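PDB 4TKT: AT-less polyketide synthase from Streptomyces platensis subsp. rosaceus, which probably catalyses decarboxylative Claisen condensations that extend the growing polyketide chain, as a ketosynthase domain of the isomigrastatin assembly line. Local coordinates for residues A[277-282]-A[302-307]; A[355-360]-A[385-390]; A[477-482]-A[600-605]. All coordinates share one frame; numbering follows the deposited sequence.

Interaction 1: A[277-282]-A[302-307]; sequences GTAVNH and RSAWRR
Ala279 and Ala304 meet through their methyl groups, CB to CB at 3.7 Å, and this pair marks the level at which the strand 277-282 and the helix 302-307 come nearest. Ala279 CB also lies 3.5 Å from Ala304 N and touches CB of Ser303, so one small side chain rests against two consecutive helix residues. Short side chains on both sides are what permit an axis separation of 6.2 Å, close for a helix lying on a strand. At Gly277 bare backbone faces the helix, its CA 4.0 Å from the carbonyl O of Ala304; lacking a side chain, it lets the helix lie close.

The two directions differ by 150°, so the helix runs back almost antiparallel to the strand. This is the layered thiolase fold, in which helices flank a central sheet: the strand 273-282 is an inner member of the mixed sheet, bonded through its backbone to Val437, His435 and Asn433 of strand 432-439, and helix 294-308 lies against one face. On the other face, Thr278 OG1 is hydrogen-bonded to His194 ND1.

Polar contact comes from Arg307 at the edge of the packing. Arg307 NE donates to Thr278 O at 3.2 Å, with an N-H...O angle of 138°, while Arg307 NH2 adds a weak bond to the same Thr278 O at 3.4 Å. NE sits nearly in line with the C=O bond, and the oxygen is tilted 25° out of the guanidinium plane. CG extends opposite the backbone N, and bends at chi2 and chi3 then fold the chain back over the strand. Ser303 OG bonds within its own helix, to Ala299 O.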
loop_
_atom_site.group_PDB
_atom_site.type_symbol
_atom_site.label_atom_id
_atom_site.label_comp_id
_atom_site.label_asym_id
_atom_site.label_seq_id
_atom_site.Cartn_x
_atom_site.Cartn_y
_atom_site.Cartn_z
ATOM N N GLY A 277 -7.499 -17.057 -0.146
ATOM C CA GLY A 277 -7.450 -17.592 1.201
ATOM C C GLY A 277 -6.371 -16.978 2.074
ATOM O O GLY A 277 -5.332 -16.529 1.586
ATOM N N THR A 278 -6.630 -16.947 3.376
ATOM C CA THR A 278 -5.651 -16.478 4.348
ATOM C C THR A 278 -5.601 -17.436 5.527
ATOM O O THR A 278 -6.554 -18.169 5.782
ATOM C CB THR A 278 -5.980 -15.066 4.867
ATOM O OG1 THR A 278 -7.214 -15.098 5.594
ATOM C CG2 THR A 278 -6.095 -14.079 3.717
ATOM N N ALA A 279 -4.485 -17.430 6.247
ATOM C CA ALA A 279 -4.352 -18.271 7.427
ATOM C C ALA A 279 -3.384 -17.656 8.423
ATOM O O ALA A 279 -2.458 -16.942 8.045
ATOM C CB ALA A 279 -3.902 -19.665 7.039
ATOM N N VAL A 280 -3.602 -17.952 9.698
ATOM C CA VAL A 280 -2.817 -17.368 10.777
ATOM C C VAL A 280 -2.620 -18.376 11.915
ATOM O O VAL A 280 -3.570 -19.033 12.336
ATOM C CB VAL A 280 -3.498 -16.087 11.306
ATOM C CG1 VAL A 280 -3.120 -15.821 12.745
ATOM C CG2 VAL A 280 -3.151 -14.899 10.421
ATOM N N ASN A 281 -1.385 -18.512 12.396
ATOM C CA ASN A 281 -1.112 -19.377 13.542
ATOM C C ASN A 281 0.093 -18.913 14.359
ATOM O O ASN A 281 0.529 -17.769 14.238
ATOM C CB ASN A 281 -0.915 -20.830 13.086
ATOM C CG ASN A 281 0.359 -21.042 12.279
ATOM O OD1 ASN A 281 1.180 -20.141 12.121
ATOM N ND2 ASN A 281 0.529 -22.256 11.773
ATOM N N HIS A 282 0.632 -19.806 15.183
ATOM C CA HIS A 282 1.798 -19.482 15.995
ATOM C C HIS A 282 2.758 -20.664 16.101
ATOM O O HIS A 282 2.340 -21.821 16.079
ATOM C CB HIS A 282 1.368 -19.028 17.390
ATOM C CG HIS A 282 2.480 -18.441 18.200
ATOM N ND1 HIS A 282 3.251 -19.191 19.061
ATOM C CD2 HIS A 282 2.956 -17.175 18.273
ATOM C CE1 HIS A 282 4.152 -18.413 19.633
ATOM N NE2 HIS A 282 3.993 -17.184 19.174
ATOM N N ARG A 302 -0.413 -24.486 4.354
ATOM C CA ARG A 302 -1.397 -25.471 3.916
ATOM C C ARG A 302 -2.818 -25.036 4.257
ATOM O O ARG A 302 -3.743 -25.248 3.474
ATOM C CB ARG A 302 -1.121 -26.838 4.543
ATOM C CG ARG A 302 0.130 -27.538 4.044
ATOM C CD ARG A 302 0.158 -28.981 4.525
ATOM N NE ARG A 302 1.484 -29.389 4.978
ATOM C CZ ARG A 302 1.850 -29.456 6.253
ATOM N NH1 ARG A 302 0.987 -29.151 7.213
ATOM N NH2 ARG A 302 3.078 -29.837 6.572
ATOM N N SER A 303 -2.990 -24.435 5.431
ATOM C CA SER A 303 -4.306 -23.986 5.875
ATOM C C SER A 303 -4.871 -22.933 4.934
ATOM O O SER A 303 -6.061 -22.944 4.617
ATOM C CB SER A 303 -4.238 -23.430 7.295
ATOM O OG SER A 303 -3.755 -24.409 8.195
ATOM N N ALA A 304 -4.008 -22.025 4.490
ATOM C CA ALA A 304 -4.417 -20.976 3.565
ATOM C C ALA A 304 -4.770 -21.583 2.214
ATOM O O ALA A 304 -5.750 -21.189 1.584
ATOM C CB ALA A 304 -3.320 -19.934 3.416
ATOM N N TRP A 305 -3.967 -22.549 1.783
ATOM C CA TRP A 305 -4.213 -23.256 0.531
ATOM C C TRP A 305 -5.561 -23.972 0.544
ATOM O O TRP A 305 -6.321 -23.887 -0.420
ATOM C CB TRP A 305 -3.090 -24.257 0.257
ATOM C CG TRP A 305 -1.800 -23.617 -0.161
ATOM C CD1 TRP A 305 -1.595 -22.301 -0.452
ATOM C CD2 TRP A 305 -0.537 -24.271 -0.339
ATOM N NE1 TRP A 305 -0.281 -22.092 -0.800
ATOM C CE2 TRP A 305 0.389 -23.286 -0.739
ATOM C CE3 TRP A 305 -0.097 -25.591 -0.199
ATOM C CZ2 TRP A 305 1.726 -23.581 -1.001
ATOM C CZ3 TRP A 305 1.231 -25.881 -0.458
ATOM C CH2 TRP A 305 2.128 -24.880 -0.854
ATOM N N ARG A 306 -5.856 -24.669 1.638
ATOM C CA ARG A 306 -7.113 -25.404 1.758
ATOM C C ARG A 306 -8.302 -24.450 1.729
ATOM O O ARG A 306 -9.301 -24.709 1.064
ATOM C CB ARG A 306 -7.134 -26.237 3.043
ATOM N N ARG A 307 -8.179 -23.342 2.449
ATOM C CA ARG A 307 -9.230 -22.334 2.493
ATOM C C ARG A 307 -9.406 -21.669 1.131
ATOM O O ARG A 307 -10.505 -21.244 0.771
ATOM C CB ARG A 307 -8.911 -21.289 3.561
ATOM C CG ARG A 307 -9.964 -20.208 3.733
ATOM C CD ARG A 307 -10.317 -20.043 5.200
ATOM N NE ARG A 307 -9.123 -20.011 6.039
ATOM C CZ ARG A 307 -9.121 -20.251 7.346
ATOM N NH1 ARG A 307 -10.255 -20.548 7.966
ATOM N NH2 ARG A 307 -7.986 -20.202 8.031
#

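Interaction 2: A[355-360]-A[385-390]; sequences AKSNIG and PSLHAE
Ser357 OG accepts a nearly straight hydrogen bond from the backbone N of Leu387, 3.0 Å long with an N-H...O angle of 162°. The hydroxyl is placed by chi1 of 61°, which sets OG between the backbone N and the carbonyl carbon, and it is also hydrogen-bonded to Ser354 O. Leu387 lies along the short helix: with CG opposite its own carbonyl carbon (chi1 -56°) and CD1 extended beyond it, Leu387 brings CD1 to 3.4 Å from Ser357 O and 3.5 Å from Asn358 ND2. The Leu387 and Asn358 side chains cross at about a right angle.

In this C-terminal half of the ketosynthase, the helix 356-359 follows strand 350-353 of the central sheet, and the loop 385-390 passes beside it after strand 382-383. Asn358 reaches that loop through a water, which accepts from Asn358 ND2 at 2.8 Å and donates to Pro385 O at 2.9 Å; ND2 also bonds Arg35 O. From the other end of the contact comes the imidazole of His388, whose CD2 lies 3.6 Å from Ser357 O in an oblique approach, while its NE2 makes a weak hydrogen bond with Asp36 OD2.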
loop_
_atom_site.group_PDB
_atom_site.type_symbol
_atom_site.label_atom_id
_atom_site.label_comp_id
_atom_site.label_asym_id
_atom_site.label_seq_id
_atom_site.Cartn_x
_atom_site.Cartn_y
_atom_site.Cartn_z
ATOM N N ALA A 355 11.042 -9.116 -1.564
ATOM C CA ALA A 355 11.198 -7.680 -1.751
ATOM C C ALA A 355 12.156 -7.100 -0.719
ATOM O O ALA A 355 12.703 -6.015 -0.913
ATOM C CB ALA A 355 9.850 -6.984 -1.670
ATOM N N LYS A 356 12.360 -7.827 0.376
ATOM C CA LYS A 356 13.262 -7.382 1.434
ATOM C C LYS A 356 14.691 -7.225 0.923
ATOM O O LYS A 356 15.479 -6.458 1.477
ATOM C CB LYS A 356 13.227 -8.354 2.613
ATOM C CG LYS A 356 11.880 -8.419 3.310
ATOM C CD LYS A 356 11.984 -9.104 4.659
ATOM C CE LYS A 356 10.626 -9.176 5.342
ATOM N NZ LYS A 356 9.665 -10.032 4.598
ATOM N N SER A 357 15.022 -7.945 -0.143
ATOM C CA SER A 357 16.329 -7.812 -0.768
ATOM C C SER A 357 16.430 -6.474 -1.493
ATOM O O SER A 357 17.524 -6.016 -1.821
ATOM C CB SER A 357 16.586 -8.969 -1.736
ATOM O OG SER A 357 15.632 -8.985 -2.784
ATOM N N ASN A 358 15.281 -5.851 -1.737
ATOM C CA ASN A 358 15.233 -4.550 -2.394
ATOM C C ASN A 358 15.141 -3.392 -1.408
ATOM O O ASN A 358 15.893 -2.420 -1.506
ATOM C CB ASN A 358 14.046 -4.480 -3.357
ATOM C CG ASN A 358 14.166 -5.458 -4.503
ATOM O OD1 ASN A 358 13.635 -6.568 -4.446
ATOM N ND2 ASN A 358 14.860 -5.047 -5.557
ATOM N N ILE A 359 14.218 -3.501 -0.458
ATOM C CA ILE A 359 13.860 -2.371 0.392
ATOM C C ILE A 359 14.102 -2.624 1.875
ATOM O O ILE A 359 13.886 -1.739 2.704
ATOM C CB ILE A 359 12.383 -1.988 0.200
ATOM C CG1 ILE A 359 11.482 -3.179 0.537
ATOM C CG2 ILE A 359 12.138 -1.525 -1.228
ATOM C CD1 ILE A 359 10.006 -2.904 0.357
ATOM N N GLY A 360 14.546 -3.831 2.210
ATOM C CA GLY A 360 14.827 -4.170 3.592
ATOM C C GLY A 360 13.633 -4.769 4.308
ATOM O O GLY A 360 12.607 -5.066 3.693
ATOM N N PRO A 385 13.769 -9.724 -10.237
ATOM C CA PRO A 385 14.929 -10.297 -9.547
ATOM C C PRO A 385 14.854 -10.239 -8.023
ATOM O O PRO A 385 14.190 -9.371 -7.458
ATOM C CB PRO A 385 16.093 -9.431 -10.042
ATOM C CG PRO A 385 15.638 -8.894 -11.341
ATOM C CD PRO A 385 14.169 -8.676 -11.194
ATOM N N SER A 386 15.543 -11.174 -7.377
ATOM C CA SER A 386 15.766 -11.132 -5.940
ATOM C C SER A 386 17.257 -10.896 -5.698
ATOM O O SER A 386 18.102 -11.614 -6.233
ATOM C CB SER A 386 15.295 -12.426 -5.275
ATOM O OG SER A 386 15.170 -12.266 -3.873
ATOM N N LEU A 387 17.577 -9.888 -4.895
ATOM C CA LEU A 387 18.949 -9.396 -4.793
ATOM C C LEU A 387 19.805 -10.111 -3.747
ATOM O O LEU A 387 19.291 -10.820 -2.882
ATOM C CB LEU A 387 18.937 -7.896 -4.490
ATOM C CG LEU A 387 18.160 -7.021 -5.476
ATOM C CD1 LEU A 387 18.247 -5.554 -5.078
ATOM C CD2 LEU A 387 18.669 -7.231 -6.893
ATOM N N HIS A 388 21.117 -9.912 -3.859
ATOM C CA HIS A 388 22.101 -10.379 -2.882
ATOM C C HIS A 388 22.107 -11.893 -2.712
ATOM O O HIS A 388 22.368 -12.404 -1.623
ATOM C CB HIS A 388 21.861 -9.702 -1.531
ATOM C CG HIS A 388 21.802 -8.209 -1.613
ATOM N ND1 HIS A 388 22.852 -7.449 -2.079
ATOM C CD2 HIS A 388 20.816 -7.336 -1.298
ATOM C CE1 HIS A 388 22.518 -6.170 -2.045
ATOM N NE2 HIS A 388 21.287 -6.076 -1.575
ATOM N N ALA A 389 21.833 -12.606 -3.797
ATOM C CA ALA A 389 21.841 -14.061 -3.760
ATOM C C ALA A 389 22.495 -14.642 -5.004
ATOM O O ALA A 389 22.032 -15.649 -5.537
ATOM C CB ALA A 389 20.425 -14.593 -3.610
ATOM N N GLU A 390 23.569 -14.002 -5.465
ATOM C CA GLU A 390 24.327 -14.504 -6.609
ATOM C C GLU A 390 24.809 -15.916 -6.310
ATOM O O GLU A 390 24.792 -16.791 -7.176
ATOM C CB GLU A 390 25.511 -13.587 -6.930
HETATM O O HOH W 1 14.499 -6.518 -7.864
#

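Interaction 3: A[477-482]-A[600-605]; sequences GRLRDA and VALPGY
The backbones come nearest where Leu479 and Pro603 have their CA atoms 6.2 Å apart, midway along the helical turns of 477-482 and near the middle of the non-helical, largely extended segment 600-605. Regular bonds from Asp481 N to Gly477 O and from Ala482 N to Arg478 O confirm the helix.

Pro603 carries most of the contact from its segment. Pro603 CG lies 3.6 Å from Ala482 CB and 3.7 Å from the carbonyl O of Arg478, so the pyrrolidine rests on the helix surface where that carbonyl receives the N-H of Ala482. To one side, Leu479 CD1 reaches both Leu602 CD2 and Pro603 CD at 4.2 Å; chi1 of 178° and a turn at chi2 together bring CD1 there. On another side, the chain of Arg478 bends at chi2 and chi3 and lays one guanidinium face over Pro603 CB, while Tyr605 O lies at the group's edge, near its plane, 3.7 Å from Arg478 NH2.

Helix 469-482 belongs to the KS-MAT linker region, as in the RhiE-like family. There Leu479 also meets Leu500 of helix 493-502, Leu525 of helix 518-530 and Leu464 of strand 460-466. Segment 600-605 meets two of the same elements: Leu602 touches Thr499 and Leu500 of helix 493-502, and Tyr605 packs on Ala466 of strand 460-466.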
loop_
_atom_site.group_PDB
_atom_site.type_symbol
_atom_site.label_atom_id
_atom_site.label_comp_id
_atom_site.label_asym_id
_atom_site.label_seq_id
_atom_site.Cartn_x
_atom_site.Cartn_y
_atom_site.Cartn_z
ATOM N N GLY A 477 -1.031 19.732 -13.248
ATOM C CA GLY A 477 0.293 19.408 -13.739
ATOM C C GLY A 477 0.594 17.925 -13.663
ATOM O O GLY A 477 1.126 17.344 -14.608
ATOM N N ARG A 478 0.250 17.306 -12.537
ATOM C CA ARG A 478 0.557 15.895 -12.332
ATOM C C ARG A 478 -0.319 15.011 -13.219
ATOM O O ARG A 478 0.115 13.950 -13.669
ATOM C CB ARG A 478 0.392 15.515 -10.856
ATOM C CG ARG A 478 1.219 16.379 -9.909
ATOM C CD ARG A 478 1.852 15.581 -8.768
ATOM N NE ARG A 478 0.876 15.104 -7.790
ATOM C CZ ARG A 478 0.656 13.822 -7.515
ATOM N NH1 ARG A 478 1.346 12.878 -8.141
ATOM N NH2 ARG A 478 -0.252 13.482 -6.610
ATOM N N LEU A 479 -1.546 15.454 -13.474
ATOM C CA LEU A 479 -2.440 14.729 -14.369
ATOM C C LEU A 479 -1.976 14.887 -15.811
ATOM O O LEU A 479 -2.044 13.949 -16.607
ATOM C CB LEU A 479 -3.879 15.222 -14.217
ATOM C CG LEU A 479 -4.916 14.574 -15.138
ATOM C CD1 LEU A 479 -4.949 13.072 -14.932
ATOM C CD2 LEU A 479 -6.292 15.176 -14.912
ATOM N N ARG A 480 -1.506 16.085 -16.137
ATOM C CA ARG A 480 -0.957 16.364 -17.457
ATOM C C ARG A 480 0.242 15.470 -17.742
ATOM O O ARG A 480 0.374 14.922 -18.835
ATOM C CB ARG A 480 -0.555 17.833 -17.567
ATOM C CG ARG A 480 0.289 18.165 -18.780
ATOM C CD ARG A 480 1.142 19.388 -18.505
ATOM N NE ARG A 480 2.044 19.157 -17.380
ATOM C CZ ARG A 480 2.667 20.121 -16.711
ATOM N NH1 ARG A 480 2.483 21.389 -17.045
ATOM N NH2 ARG A 480 3.472 19.815 -15.701
ATOM N N ASP A 481 1.111 15.325 -16.747
ATOM C CA ASP A 481 2.312 14.512 -16.896
ATOM C C ASP A 481 1.962 13.037 -17.040
ATOM O O ASP A 481 2.632 12.297 -17.762
ATOM C CB ASP A 481 3.253 14.718 -15.707
ATOM C CG ASP A 481 3.802 16.131 -15.635
ATOM O OD1 ASP A 481 3.757 16.844 -16.662
ATOM O OD2 ASP A 481 4.283 16.524 -14.551
ATOM N N ALA A 482 0.907 12.615 -16.354
ATOM C CA ALA A 482 0.461 11.231 -16.430
ATOM C C ALA A 482 -0.125 10.911 -17.802
ATOM O O ALA A 482 0.147 9.853 -18.368
ATOM C CB ALA A 482 -0.556 10.942 -15.342
ATOM N N VAL A 600 -10.206 4.024 -13.705
ATOM C CA VAL A 600 -8.806 3.811 -14.047
ATOM C C VAL A 600 -7.888 4.431 -13.008
ATOM O O VAL A 600 -8.311 5.271 -12.213
ATOM C CB VAL A 600 -8.462 4.390 -15.434
ATOM C CG1 VAL A 600 -9.155 3.595 -16.531
ATOM C CG2 VAL A 600 -8.835 5.865 -15.506
ATOM N N ALA A 601 -6.630 4.009 -13.020
ATOM C CA ALA A 601 -5.645 4.524 -12.082
ATOM C C ALA A 601 -5.152 5.898 -12.516
ATOM O O ALA A 601 -4.526 6.043 -13.563
ATOM C CB ALA A 601 -4.479 3.558 -11.952
ATOM N N LEU A 602 -5.447 6.905 -11.702
ATOM C CA LEU A 602 -5.007 8.267 -11.967
ATOM C C LEU A 602 -4.217 8.785 -10.770
ATOM O O LEU A 602 -4.363 8.263 -9.666
ATOM C CB LEU A 602 -6.208 9.167 -12.261
ATOM C CG LEU A 602 -6.976 8.820 -13.535
ATOM C CD1 LEU A 602 -8.249 9.634 -13.633
ATOM C CD2 LEU A 602 -6.104 9.051 -14.756
ATOM N N PRO A 603 -3.362 9.798 -10.987
ATOM C CA PRO A 603 -2.574 10.380 -9.893
ATOM C C PRO A 603 -3.427 10.801 -8.700
ATOM O O PRO A 603 -4.528 11.329 -8.877
ATOM C CB PRO A 603 -1.920 11.598 -10.547
ATOM C CG PRO A 603 -1.795 11.219 -11.976
ATOM C CD PRO A 603 -3.001 10.379 -12.293
ATOM N N GLY A 604 -2.915 10.557 -7.497
ATOM C CA GLY A 604 -3.615 10.907 -6.275
ATOM C C GLY A 604 -3.446 12.368 -5.909
ATOM O O GLY A 604 -2.690 13.091 -6.555
ATOM N N TYR A 605 -4.154 12.800 -4.868
ATOM C CA TYR A 605 -4.089 14.184 -4.410
ATOM C C TYR A 605 -2.667 14.576 -4.019
ATOM O O TYR A 605 -1.972 13.817 -3.344
ATOM C CB TYR A 605 -5.036 14.404 -3.225
ATOM C CG TYR A 605 -5.110 15.842 -2.762
ATOM C CD1 TYR A 605 -4.229 16.334 -1.807
ATOM C CD2 TYR A 605 -6.060 16.711 -3.284
ATOM C CE1 TYR A 605 -4.293 17.647 -1.388
ATOM C CE2 TYR A 605 -6.132 18.025 -2.868
ATOM C CZ TYR A 605 -5.246 18.488 -1.922
ATOM O OH TYR A 605 -5.308 19.797 -1.503
#

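Followed from the N terminus, the three contacts come in series, none nesting within or crossing another. Interaction 1 closes a short excursion of 19 residues, bringing the chain back, as helix 294-308, onto the strand 273-282 it had left. Interaction 2 closes a similar one of 24 residues, mostly helix 366-380, and ties the short helix 356-359, just after strand 350-353, to the loop leading toward strand 403-405. Both lie in the C-terminal part of the ketosynthase, with centres about 26 Å apart. Interaction 3 spans 117 residues, joining helix 469-482 of the linker region to the loop between helix 573-580 and strand 610-611, across the chain's centre from interaction 1.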